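Putative dehydratase (Mesorhizobium loti, PDB 2POZ) is of unknown function but probably acts as a lyase, as a member of the mandelate racemase and muconate lactonizing enzyme family. Local coordinates at residues Thr32-Ala37 against Leu100-Gly105; Ala49-Asp54 against Ala87-Gly92; Pro252-Glu257 against Cys274-Pro279; Arg303-Val308 against Phe328-His333. All blocks are in the same frame, centred on the assembly; numbering follows the deposited sequence.

Contact 1 of 4, residues Thr32-Ala37 against Leu100-Gly105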
loop_
_atom_site.group_PDB
_atom_site.type_symbol
_atom_site.label_atom_id
_atom_site.label_comp_id
_atom_site.label_asym_id
_atom_site.label_seq_id
_atom_site.Cartn_x
_atom_site.Cartn_y
_atom_site.Cartn_z
ATOM N N THR A 32 -45.940 14.398 21.351
ATOM C CA THR A 32 -44.687 14.113 22.037
ATOM C C THR A 32 -43.863 13.048 21.324
ATOM O O THR A 32 -44.399 12.190 20.628
ATOM C CB THR A 32 -44.945 13.615 23.463
ATOM O OG1 THR A 32 -45.600 12.345 23.401
ATOM C CG2 THR A 32 -45.829 14.598 24.218
ATOM N N GLY A 33 -42.552 13.114 21.506
ATOM C CA GLY A 33 -41.669 12.133 20.901
ATOM C C GLY A 33 -40.810 11.513 21.986
ATOM O O GLY A 33 -40.396 12.206 22.920
ATOM N N ALA A 34 -40.535 10.219 21.867
ATOM C CA ALA A 34 -39.722 9.513 22.855
ATOM C C ALA A 34 -38.459 8.920 22.226
ATOM O O ALA A 34 -38.476 8.471 21.078
ATOM C CB ALA A 34 -40.544 8.413 23.504
ATOM N N GLY A 35 -37.369 8.922 22.987
ATOM C CA GLY A 35 -36.108 8.381 22.506
ATOM C C GLY A 35 -35.309 7.763 23.646
ATOM O O GLY A 35 -35.585 8.040 24.812
ATOM N N GLU A 36 -34.330 6.927 23.312
ATOM C CA GLU A 36 -33.497 6.280 24.324
ATOM C C GLU A 36 -32.013 6.286 23.955
ATOM O O GLU A 36 -31.643 5.998 22.820
ATOM C CB GLU A 36 -33.963 4.835 24.549
ATOM C CG GLU A 36 -33.273 4.118 25.718
ATOM C CD GLU A 36 -33.936 2.787 26.084
ATOM O OE1 GLU A 36 -35.117 2.595 25.748
ATOM O OE2 GLU A 36 -33.280 1.936 26.725
ATOM N N ALA A 37 -31.168 6.626 24.921
ATOM C CA ALA A 37 -29.729 6.644 24.710
ATOM C C ALA A 37 -29.233 5.240 25.056
ATOM O O ALA A 37 -29.594 4.687 26.094
ATOM C CB ALA A 37 -29.081 7.687 25.617
ATOM N N LEU A 100 -37.344 12.762 17.534
ATOM C CA LEU A 100 -37.745 13.628 16.435
ATOM C C LEU A 100 -38.480 12.830 15.365
ATOM O O LEU A 100 -39.510 13.278 14.866
ATOM C CB LEU A 100 -36.526 14.336 15.851
ATOM C CG LEU A 100 -35.944 15.367 16.823
ATOM C CD1 LEU A 100 -34.657 15.961 16.253
ATOM C CD2 LEU A 100 -36.980 16.466 17.076
ATOM N N TRP A 101 -37.959 11.651 15.014
ATOM C CA TRP A 101 -38.619 10.809 14.011
ATOM C C TRP A 101 -39.965 10.312 14.545
ATOM O O TRP A 101 -40.925 10.135 13.790
ATOM C CB TRP A 101 -37.741 9.609 13.629
ATOM C CG TRP A 101 -36.641 9.974 12.681
ATOM C CD1 TRP A 101 -35.318 10.112 12.971
ATOM C CD2 TRP A 101 -36.790 10.324 11.296
ATOM N NE1 TRP A 101 -34.626 10.530 11.853
ATOM C CE2 TRP A 101 -35.509 10.666 10.813
ATOM C CE3 TRP A 101 -37.885 10.383 10.420
ATOM C CZ2 TRP A 101 -35.291 11.066 9.490
ATOM C CZ3 TRP A 101 -37.669 10.779 9.105
ATOM C CH2 TRP A 101 -36.378 11.114 8.653
ATOM N N ASP A 102 -40.035 10.087 15.851
ATOM C CA ASP A 102 -41.281 9.640 16.467
ATOM C C ASP A 102 -42.337 10.741 16.231
ATOM O O ASP A 102 -43.467 10.466 15.826
ATOM C CB ASP A 102 -41.048 9.408 17.964
ATOM C CG ASP A 102 -42.169 8.623 18.627
ATOM O OD1 ASP A 102 -42.909 7.887 17.928
ATOM O OD2 ASP A 102 -42.292 8.734 19.865
ATOM N N ILE A 103 -41.953 11.992 16.466
ATOM C CA ILE A 103 -42.867 13.113 16.271
ATOM C C ILE A 103 -43.282 13.256 14.812
ATOM O O ILE A 103 -44.457 13.497 14.511
ATOM C CB ILE A 103 -42.232 14.432 16.763
ATOM C CG1 ILE A 103 -42.198 14.434 18.298
ATOM C CG2 ILE A 103 -43.025 15.631 16.229
ATOM C CD1 ILE A 103 -41.362 15.541 18.894
ATOM N N LYS A 104 -42.325 13.093 13.903
ATOM C CA LYS A 104 -42.627 13.214 12.485
ATOM C C LYS A 104 -43.602 12.121 12.050
ATOM O O LYS A 104 -44.543 12.389 11.311
ATOM C CB LYS A 104 -41.344 13.141 11.650
ATOM C CG LYS A 104 -41.560 13.402 10.157
ATOM C CD LYS A 104 -40.240 13.366 9.386
ATOM C CE LYS A 104 -39.443 14.641 9.582
ATOM N NZ LYS A 104 -40.041 15.789 8.843
ATOM N N GLY A 105 -43.377 10.894 12.509
ATOM C CA GLY A 105 -44.264 9.804 12.145
ATOM C C GLY A 105 -45.665 10.034 12.694
ATOM O O GLY A 105 -46.663 9.786 12.007
#

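Contact 2 of 4, residues Ala49-Asp54 against Ala87-Gly92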
loop_
_atom_site.group_PDB
_atom_site.type_symbol
_atom_site.label_atom_id
_atom_site.label_comp_id
_atom_site.label_asym_id
_atom_site.label_seq_id
_atom_site.Cartn_x
_atom_site.Cartn_y
_atom_site.Cartn_z
ATOM N N ALA A 49 -27.364 11.011 30.743
ATOM C CA ALA A 49 -28.463 11.881 31.171
ATOM C C ALA A 49 -28.011 13.344 31.114
ATOM O O ALA A 49 -28.745 14.214 30.648
ATOM C CB ALA A 49 -28.896 11.525 32.596
ATOM N N GLY A 50 -26.798 13.603 31.598
ATOM C CA GLY A 50 -26.262 14.954 31.585
ATOM C C GLY A 50 -26.097 15.505 30.174
ATOM O O GLY A 50 -26.346 16.691 29.921
HETATM N N MSE A 51 -25.684 14.646 29.247
HETATM C CA MSE A 51 -25.480 15.066 27.863
HETATM C C MSE A 51 -26.791 15.462 27.205
HETATM O O MSE A 51 -26.860 16.475 26.522
HETATM C CB MSE A 51 -24.820 13.960 27.041
HETATM C CG MSE A 51 -24.535 14.373 25.596
HETATM SE SE MSE A 51 -23.314 15.891 25.456
HETATM C CE MSE A 51 -24.527 17.367 25.609
ATOM N N ILE A 52 -27.833 14.664 27.400
ATOM C CA ILE A 52 -29.117 14.998 26.809
ATOM C C ILE A 52 -29.572 16.354 27.348
ATOM O O ILE A 52 -30.090 17.184 26.602
ATOM C CB ILE A 52 -30.165 13.922 27.109
ATOM C CG1 ILE A 52 -29.719 12.593 26.478
ATOM C CG2 ILE A 52 -31.540 14.350 26.552
ATOM C CD1 ILE A 52 -30.648 11.434 26.781
ATOM N N LYS A 53 -29.360 16.579 28.641
ATOM C CA LYS A 53 -29.730 17.846 29.274
ATOM C C LYS A 53 -29.002 19.025 28.618
ATOM O O LYS A 53 -29.635 20.014 28.235
ATOM C CB LYS A 53 -29.392 17.807 30.771
ATOM C CG LYS A 53 -29.757 19.073 31.537
ATOM C CD LYS A 53 -29.385 18.932 33.010
ATOM C CE LYS A 53 -29.861 20.126 33.833
ATOM N NZ LYS A 53 -29.193 21.390 33.427
ATOM N N ASP A 54 -27.682 18.917 28.487
ATOM C CA ASP A 54 -26.886 19.989 27.884
ATOM C C ASP A 54 -27.282 20.233 26.434
ATOM O O ASP A 54 -27.413 21.378 26.003
ATOM C CB ASP A 54 -25.388 19.670 27.953
ATOM C CG ASP A 54 -24.853 19.639 29.386
ATOM O OD1 ASP A 54 -25.482 20.246 30.277
ATOM O OD2 ASP A 54 -23.790 19.018 29.615
ATOM N N ALA A 87 -19.289 7.542 22.488
ATOM C CA ALA A 87 -20.575 7.010 22.910
ATOM C C ALA A 87 -21.477 7.968 23.694
ATOM O O ALA A 87 -22.689 7.957 23.517
ATOM C CB ALA A 87 -20.362 5.719 23.721
ATOM N N ILE A 88 -20.904 8.799 24.552
ATOM C CA ILE A 88 -21.744 9.687 25.339
ATOM C C ILE A 88 -22.395 10.793 24.505
ATOM O O ILE A 88 -23.615 10.960 24.540
ATOM C CB ILE A 88 -20.961 10.296 26.505
ATOM C CG1 ILE A 88 -20.435 9.174 27.415
ATOM C CG2 ILE A 88 -21.850 11.284 27.261
ATOM C CD1 ILE A 88 -21.503 8.180 27.902
ATOM N N ILE A 89 -21.597 11.544 23.751
ATOM C CA ILE A 89 -22.161 12.602 22.922
ATOM C C ILE A 89 -23.142 12.004 21.909
ATOM O O ILE A 89 -24.261 12.505 21.739
ATOM C CB ILE A 89 -21.051 13.406 22.171
ATOM C CG1 ILE A 89 -21.688 14.488 21.293
ATOM C CG2 ILE A 89 -20.220 12.481 21.281
ATOM C CD1 ILE A 89 -22.334 15.605 22.061
ATOM N N PHE A 90 -22.758 10.911 21.258
ATOM C CA PHE A 90 -23.650 10.345 20.266
ATOM C C PHE A 90 -24.868 9.613 20.791
ATOM O O PHE A 90 -25.873 9.524 20.092
ATOM C CB PHE A 90 -22.867 9.505 19.253
ATOM C CG PHE A 90 -22.134 10.352 18.249
ATOM C CD1 PHE A 90 -20.745 10.387 18.215
ATOM C CD2 PHE A 90 -22.844 11.221 17.427
ATOM C CE1 PHE A 90 -20.073 11.293 17.375
ATOM C CE2 PHE A 90 -22.183 12.125 16.588
ATOM C CZ PHE A 90 -20.795 12.159 16.567
ATOM N N ALA A 91 -24.795 9.113 22.023
ATOM C CA ALA A 91 -25.953 8.446 22.609
ATOM C C ALA A 91 -26.975 9.548 22.920
ATOM O O ALA A 91 -28.181 9.345 22.799
ATOM C CB ALA A 91 -25.563 7.700 23.884
ATOM N N GLY A 92 -26.482 10.722 23.306
ATOM C CA GLY A 92 -27.373 11.835 23.600
ATOM C C GLY A 92 -28.047 12.285 22.310
ATOM O O GLY A 92 -29.270 12.445 22.228
#

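Contact 3 of 4, residues Pro252-Glu257 against Cys274-Pro279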
loop_
_atom_site.group_PDB
_atom_site.type_symbol
_atom_site.label_atom_id
_atom_site.label_comp_id
_atom_site.label_asym_id
_atom_site.label_seq_id
_atom_site.Cartn_x
_atom_site.Cartn_y
_atom_site.Cartn_z
ATOM N N PRO A 252 -16.290 -15.855 11.051
ATOM C CA PRO A 252 -16.712 -14.544 10.548
ATOM C C PRO A 252 -16.666 -13.589 11.745
ATOM O O PRO A 252 -16.907 -13.999 12.887
ATOM C CB PRO A 252 -18.147 -14.797 10.087
ATOM C CG PRO A 252 -18.127 -16.233 9.692
ATOM C CD PRO A 252 -17.332 -16.865 10.803
ATOM N N ILE A 253 -16.364 -12.323 11.492
ATOM C CA ILE A 253 -16.280 -11.349 12.566
ATOM C C ILE A 253 -17.386 -10.315 12.475
ATOM O O ILE A 253 -17.817 -9.948 11.383
ATOM C CB ILE A 253 -14.928 -10.613 12.532
ATOM C CG1 ILE A 253 -13.782 -11.617 12.729
ATOM C CG2 ILE A 253 -14.889 -9.540 13.610
ATOM C CD1 ILE A 253 -12.385 -10.997 12.570
ATOM N N ALA A 254 -17.837 -9.855 13.637
ATOM C CA ALA A 254 -18.861 -8.826 13.735
ATOM C C ALA A 254 -18.394 -7.792 14.764
ATOM O O ALA A 254 -17.860 -8.153 15.817
ATOM C CB ALA A 254 -20.195 -9.441 14.173
ATOM N N VAL A 255 -18.560 -6.512 14.442
ATOM C CA VAL A 255 -18.191 -5.424 15.355
ATOM C C VAL A 255 -19.213 -4.314 15.162
ATOM O O VAL A 255 -20.045 -4.389 14.261
ATOM C CB VAL A 255 -16.776 -4.823 15.054
ATOM C CG1 VAL A 255 -15.706 -5.891 15.181
ATOM C CG2 VAL A 255 -16.746 -4.200 13.654
ATOM N N GLY A 256 -19.157 -3.287 16.004
ATOM C CA GLY A 256 -20.086 -2.184 15.840
ATOM C C GLY A 256 -20.732 -1.635 17.091
ATOM O O GLY A 256 -21.175 -0.483 17.099
ATOM N N GLU A 257 -20.798 -2.442 18.149
ATOM C CA GLU A 257 -21.419 -1.992 19.389
ATOM C C GLU A 257 -20.715 -0.754 19.924
ATOM O O GLU A 257 -21.328 0.081 20.580
ATOM C CB GLU A 257 -21.388 -3.103 20.453
ATOM C CG GLU A 257 -22.037 -2.701 21.784
ATOM C CD GLU A 257 -22.166 -3.868 22.773
ATOM O OE1 GLU A 257 -21.790 -5.010 22.420
ATOM O OE2 GLU A 257 -22.653 -3.638 23.903
ATOM N N CYS A 274 -14.570 -7.382 8.416
ATOM C CA CYS A 274 -15.820 -7.825 9.036
ATOM C C CYS A 274 -16.874 -8.186 8.004
ATOM O O CYS A 274 -16.901 -7.633 6.907
ATOM C CB CYS A 274 -16.387 -6.708 9.932
ATOM S SG CYS A 274 -15.248 -6.173 11.228
ATOM N N GLY A 275 -17.754 -9.107 8.372
ATOM C CA GLY A 275 -18.827 -9.499 7.481
ATOM C C GLY A 275 -20.150 -9.024 8.060
ATOM O O GLY A 275 -21.188 -9.064 7.394
ATOM N N ILE A 276 -20.103 -8.547 9.302
ATOM C CA ILE A 276 -21.304 -8.087 9.999
ATOM C C ILE A 276 -21.027 -6.873 10.884
ATOM O O ILE A 276 -20.014 -6.833 11.582
ATOM C CB ILE A 276 -21.855 -9.212 10.914
ATOM C CG1 ILE A 276 -22.124 -10.471 10.093
ATOM C CG2 ILE A 276 -23.132 -8.760 11.614
ATOM C CD1 ILE A 276 -22.198 -11.724 10.926
ATOM N N ILE A 277 -21.908 -5.881 10.848
ATOM C CA ILE A 277 -21.740 -4.725 11.720
ATOM C C ILE A 277 -22.922 -4.729 12.679
ATOM O O ILE A 277 -24.013 -5.170 12.325
ATOM C CB ILE A 277 -21.677 -3.371 10.962
ATOM C CG1 ILE A 277 -22.958 -3.130 10.170
ATOM C CG2 ILE A 277 -20.445 -3.349 10.060
ATOM C CD1 ILE A 277 -23.076 -1.701 9.673
ATOM N N GLN A 278 -22.699 -4.229 13.888
ATOM C CA GLN A 278 -23.726 -4.228 14.921
ATOM C C GLN A 278 -23.961 -2.865 15.550
ATOM O O GLN A 278 -23.812 -2.701 16.763
ATOM C CB GLN A 278 -23.321 -5.217 16.011
ATOM C CG GLN A 278 -23.004 -6.603 15.485
ATOM C CD GLN A 278 -22.263 -7.449 16.501
ATOM O OE1 GLN A 278 -21.095 -7.189 16.806
ATOM N NE2 GLN A 278 -22.939 -8.463 17.037
ATOM N N PRO A 279 -24.325 -1.863 14.738
ATOM C CA PRO A 279 -24.562 -0.540 15.316
ATOM C C PRO A 279 -25.765 -0.558 16.252
ATOM O O PRO A 279 -26.669 -1.378 16.100
ATOM C CB PRO A 279 -24.819 0.327 14.090
ATOM C CG PRO A 279 -25.528 -0.621 13.163
ATOM C CD PRO A 279 -24.686 -1.893 13.310
HETATM O O HOH W 1 -20.212 -5.233 18.496
#

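Contact 4 of 4, residues Arg303-Val308 against Phe328-His333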
loop_
_atom_site.group_PDB
_atom_site.type_symbol
_atom_site.label_atom_id
_atom_site.label_comp_id
_atom_site.label_asym_id
_atom_site.label_seq_id
_atom_site.Cartn_x
_atom_site.Cartn_y
_atom_site.Cartn_z
ATOM N N ARG A 303 -23.700 -7.467 6.149
ATOM C CA ARG A 303 -25.073 -7.537 6.641
ATOM C C ARG A 303 -25.122 -6.896 8.028
ATOM O O ARG A 303 -24.079 -6.575 8.608
ATOM C CB ARG A 303 -25.576 -8.981 6.668
ATOM C CG ARG A 303 -24.599 -9.965 7.241
ATOM C CD ARG A 303 -25.156 -11.381 7.162
ATOM N NE ARG A 303 -24.144 -12.348 7.565
ATOM C CZ ARG A 303 -24.406 -13.585 7.972
ATOM N NH1 ARG A 303 -25.655 -14.022 8.035
ATOM N NH2 ARG A 303 -23.412 -14.381 8.326
ATOM N N VAL A 304 -26.321 -6.711 8.566
ATOM C CA VAL A 304 -26.466 -6.019 9.842
ATOM C C VAL A 304 -27.238 -6.745 10.945
ATOM O O VAL A 304 -28.341 -7.238 10.729
ATOM C CB VAL A 304 -27.132 -4.635 9.600
ATOM C CG1 VAL A 304 -27.115 -3.801 10.864
ATOM C CG2 VAL A 304 -26.407 -3.903 8.464
ATOM N N ALA A 305 -26.632 -6.798 12.128
ATOM C CA ALA A 305 -27.245 -7.398 13.313
ATOM C C ALA A 305 -27.216 -6.284 14.366
ATOM O O ALA A 305 -26.314 -6.233 15.207
ATOM C CB ALA A 305 -26.434 -8.583 13.779
ATOM N N PRO A 306 -28.217 -5.384 14.334
ATOM C CA PRO A 306 -28.301 -4.261 15.271
ATOM C C PRO A 306 -28.177 -4.668 16.724
ATOM O O PRO A 306 -28.806 -5.621 17.171
ATOM C CB PRO A 306 -29.667 -3.650 14.971
ATOM C CG PRO A 306 -29.919 -4.042 13.539
ATOM C CD PRO A 306 -29.446 -5.472 13.528
ATOM N N HIS A 307 -27.342 -3.945 17.459
ATOM C CA HIS A 307 -27.191 -4.234 18.869
ATOM C C HIS A 307 -28.257 -3.442 19.609
ATOM O O HIS A 307 -28.491 -2.262 19.317
ATOM C CB HIS A 307 -25.808 -3.821 19.371
ATOM C CG HIS A 307 -25.657 -3.945 20.852
ATOM N ND1 HIS A 307 -25.728 -2.860 21.700
ATOM C CD2 HIS A 307 -25.494 -5.031 21.644
ATOM C CE1 HIS A 307 -25.613 -3.273 22.949
ATOM N NE2 HIS A 307 -25.471 -4.586 22.943
ATOM N N VAL A 308 -28.914 -4.092 20.557
ATOM C CA VAL A 308 -29.942 -3.425 21.339
ATOM C C VAL A 308 -30.019 -4.007 22.740
ATOM O O VAL A 308 -30.200 -5.212 22.913
ATOM C CB VAL A 308 -31.334 -3.555 20.683
ATOM C CG1 VAL A 308 -31.356 -2.811 19.372
ATOM C CG2 VAL A 308 -31.658 -5.002 20.435
ATOM N N PHE A 328 -30.541 -6.644 6.431
ATOM C CA PHE A 328 -30.776 -7.054 7.812
ATOM C C PHE A 328 -30.428 -8.524 7.985
ATOM O O PHE A 328 -30.746 -9.342 7.129
ATOM C CB PHE A 328 -32.245 -6.846 8.191
ATOM C CG PHE A 328 -32.621 -7.468 9.511
ATOM C CD1 PHE A 328 -32.236 -6.873 10.715
ATOM C CD2 PHE A 328 -33.335 -8.660 9.551
ATOM C CE1 PHE A 328 -32.557 -7.462 11.933
ATOM C CE2 PHE A 328 -33.661 -9.260 10.765
ATOM C CZ PHE A 328 -33.272 -8.661 11.960
HETATM N N MSE A 329 -29.781 -8.859 9.097
HETATM C CA MSE A 329 -29.429 -10.241 9.371
HETATM C C MSE A 329 -30.297 -10.875 10.467
HETATM O O MSE A 329 -31.045 -11.817 10.217
HETATM C CB MSE A 329 -27.963 -10.349 9.792
HETATM C CG MSE A 329 -27.536 -11.769 10.136
HETATM SE SE MSE A 329 -25.773 -11.852 10.944
HETATM C CE MSE A 329 -25.818 -13.694 11.582
ATOM N N ILE A 330 -30.195 -10.350 11.681
ATOM C CA ILE A 330 -30.929 -10.911 12.809
ATOM C C ILE A 330 -31.054 -9.862 13.926
ATOM O O ILE A 330 -30.253 -8.932 14.001
ATOM C CB ILE A 330 -30.172 -12.171 13.315
ATOM C CG1 ILE A 330 -31.018 -12.971 14.304
ATOM C CG2 ILE A 330 -28.853 -11.756 13.940
ATOM C CD1 ILE A 330 -30.405 -14.334 14.630
ATOM N N HIS A 331 -32.062 -10.023 14.780
ATOM C CA HIS A 331 -32.335 -9.102 15.889
ATOM C C HIS A 331 -31.755 -9.658 17.208
ATOM O O HIS A 331 -31.622 -10.871 17.362
ATOM C CB HIS A 331 -33.857 -8.937 16.013
ATOM C CG HIS A 331 -34.301 -8.045 17.133
ATOM N ND1 HIS A 331 -34.498 -6.690 16.975
ATOM C CD2 HIS A 331 -34.637 -8.325 18.416
ATOM C CE1 HIS A 331 -34.942 -6.176 18.110
ATOM N NE2 HIS A 331 -35.036 -7.147 19.000
ATOM N N GLU A 332 -31.422 -8.773 18.149
ATOM C CA GLU A 332 -30.877 -9.186 19.450
ATOM C C GLU A 332 -31.855 -8.915 20.601
ATOM O O GLU A 332 -32.391 -7.815 20.720
ATOM C CB GLU A 332 -29.559 -8.456 19.740
ATOM C CG GLU A 332 -28.994 -8.745 21.138
ATOM C CD GLU A 332 -27.680 -8.030 21.409
ATOM O OE1 GLU A 332 -27.558 -6.849 21.009
ATOM O OE2 GLU A 332 -26.781 -8.639 22.034
ATOM N N HIS A 333 -32.069 -9.909 21.461
ATOM C CA HIS A 333 -32.985 -9.748 22.590
ATOM C C HIS A 333 -32.418 -10.349 23.889
ATOM O O HIS A 333 -31.695 -11.348 23.852
ATOM C CB HIS A 333 -34.327 -10.400 22.242
ATOM C CG HIS A 333 -35.410 -10.135 23.242
ATOM N ND1 HIS A 333 -35.774 -8.863 23.626
ATOM C CD2 HIS A 333 -36.222 -10.980 23.922
ATOM C CE1 HIS A 333 -36.763 -8.934 24.498
ATOM N NE2 HIS A 333 -37.053 -10.206 24.696
HETATM O O HOH W 2 -28.715 -8.237 16.148
HETATM O O HOH W 3 -31.591 -6.067 17.063
HETATM O O HOH W 4 -32.579 -6.343 23.368
#

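Contact 1 of 4, residues Thr32-Ala37 against Leu100-Gly105
Ile-103 and Asp-102 of helix 87-108 press on the backbone of strand 33-37 at Gly-33 and Ala-34. This is the tight part. Gly-33 has no side chain, so the helix comes close, and the Gly-33 and Ile-103 CA atoms are 4.9 Å apart. Ile-103 touches with its CG1 branch, which lies 3.5 Å from Gly-33 N. CD1 follows alongside; the side chain also packs on Ile-25 of the neighbouring strand. Asp-102 adds the one hydrogen bond. Its chi1 of -166° turns CG opposite the backbone N and carries the carboxylate to the strand. Ala-34 N donates to Asp-102 OD2 at 3.0 Å, with an angle of 158° at the hydrogen. OD2 uses its anti lone pair, on the side away from OD1. OD1 accepts from Leu-366 N, so both oxygens are held and the carboxylate is fixed in rotation. The ion pair of Lys-106 with OD2 is long and weak. The looser side is at Thr-32. This residue is partly exposed, its CB points away from the helix, and its backbone O is taken by Lys-106 NZ. A helix laid against the edge strand of an antiparallel sheet belongs to the N-terminal alpha+beta domain of the enolase superfamily.

Contact 2 of 4, residues Ala49-Asp54 against Ala87-Gly92
Met-51, a selenomethionine, reaches from helix 45-59 onto Ile-88, Ile-89 and Gly-92 of helix 87-108. The two helix segments cross at -56°, with their axes 8.4 Å apart. Met-51 starts toward the other helix with CG anti to its backbone N (chi1 -178°). It then bends at both chi2 and chi3, which sets SE beside Ile-89. Its CB meets Ile-88 CG2 at 4.0 Å. Its CG lies 3.7 Å from Ile-88 O, a carbonyl already bonded to Gly-92 N within the helix. Met-51 SE lies 3.5 Å from Ile-89 CD1. Ile-89 leaves its backbone pointing away from helix 45-59, but its CG1 branch turns back and brings CD1 to the selenium. The Met-51 and Ile-89 side chains thus lie side by side and point the same way. Ile-52 approaches separately. Its CG1 rests 3.8 Å from Gly-92 CA, where the helix has only backbone to meet it. Ile-52 also packs on Ile-10, Val-21 and Val-23 of the sheet. A third subunit also packs here, with its Val-43 on Met-51 and its Ile-88 on Ile-88. No hydrogen bond or charge pair crosses between the two helices. The contact therefore depends on burial of apolar surface and on fit of shape, and it joins the helices next to a subunit interface.

Contact 3 of 4, residues Pro252-Glu257 against Cys274-Pro279
Ile-253 O receives two N-H groups from the chain at Gly-275 and Ile-276. Gly-275 N bonds Ile-253 O at 3.1 Å, in the carbonyl plane and with 163° at the hydrogen. The Ile-276 N bond to the same oxygen is weak. Next along the parallel ladder, Val-255 N donates to Ile-276 O at 3.2 Å. Gln-278 N then donates to Val-255 O at 2.7 Å, tilted 30° from the carbonyl plane. Ala-254 bonds through its backbone to Val-230 and Glu-232, on the side of strand 227-231. Past the strand ends a water links the segments. It accepts from Glu-257 N at 2.9 Å and donates to Gln-278 OE1 at 2.7 Å. Gln-278 CG stands opposite its own carbonyl carbon (chi1 -53°) and the chain is extended, bringing OE1 to Ala-254 and the water. Gln-278 NE2 has a weak bond to Glu-231, and Glu-257 OE2 bonds Tyr-41 OH. Ala-254 CB meets Ile-276 CB, with the Gln-278 amide beside it; Val-255 CG2 meets Cys-274 SG at 3.5 Å. Four backbone bonds, one weak, thus pair the strands of this beta-alpha-beta unit, and the polar side chains gather at their C-terminal ends, where enolase-type barrels place the active site.

Contact 4 of 4, residues Arg303-Val308 against Phe328-His333
Val-304 O accepts the one backbone hydrogen bond between the segments, from Met-329 N at 2.7 Å. A second bond runs from Val-308 N to Glu-332 OE1, though the place of that oxygen is less sure. Ala-305 CA adds a CA-H...O contact with Ile-330 O at 3.4 Å. Beyond Ala-305 the backbones part and waters join them. One water donates to Pro-306 O at 2.8 Å and to Ile-330 O at 2.7 Å. Another donates to Pro-306 O and accepts from Glu-332 N at 2.9 Å. Met-329, a selenomethionine, is extended from chi1 (178°) onward, which lays its SE over one face of the Arg-303 guanidinium, 3.5 Å above the plane. Among apolar groups, Ala-305 CB meets Ile-330 CG2 at 4.0 Å. Phe-328 crosses Pro-306 at about a right angle, its CE1 4.0 Å from Pro-306 CD. The charged ends have partners elsewhere. Arg-303 NH2 pairs with Asp-213 and Glu-214 of the fourth subunit, and Glu-332 OE2 with Lys-157 and Asn-129. His-307 ND1 bonds Asp-280. This His-Asp pair at the barrel mouth is consistent with the active-site pair of the mandelate racemase subgroup. The segments supply strands 303-304 and 331-333, the last two of an enolase-type beta/alpha barrel.

Contacts 1 and 2 lie in the N-terminal domain and share helix 87-108. Their centres are 16 Å apart, and they touch where Ala-37 packs on Ala-91 and Ile-52. Along the chain contact 2 is nested inside the loop closed by contact 1. Contacts 3 and 4 follow in series in the barrel domain, with centres 10 Å apart. Strands 276-277 and 303-304 are neighbours in the parallel sheet, and probable backbone bonds run from Ala-305 to Ile-277 and from His-307 to Pro-279. Contact 1 is about 27 Å from contact 3, centre to centre. The pairs thus describe two domains, the usual division of enolase superfamily proteins.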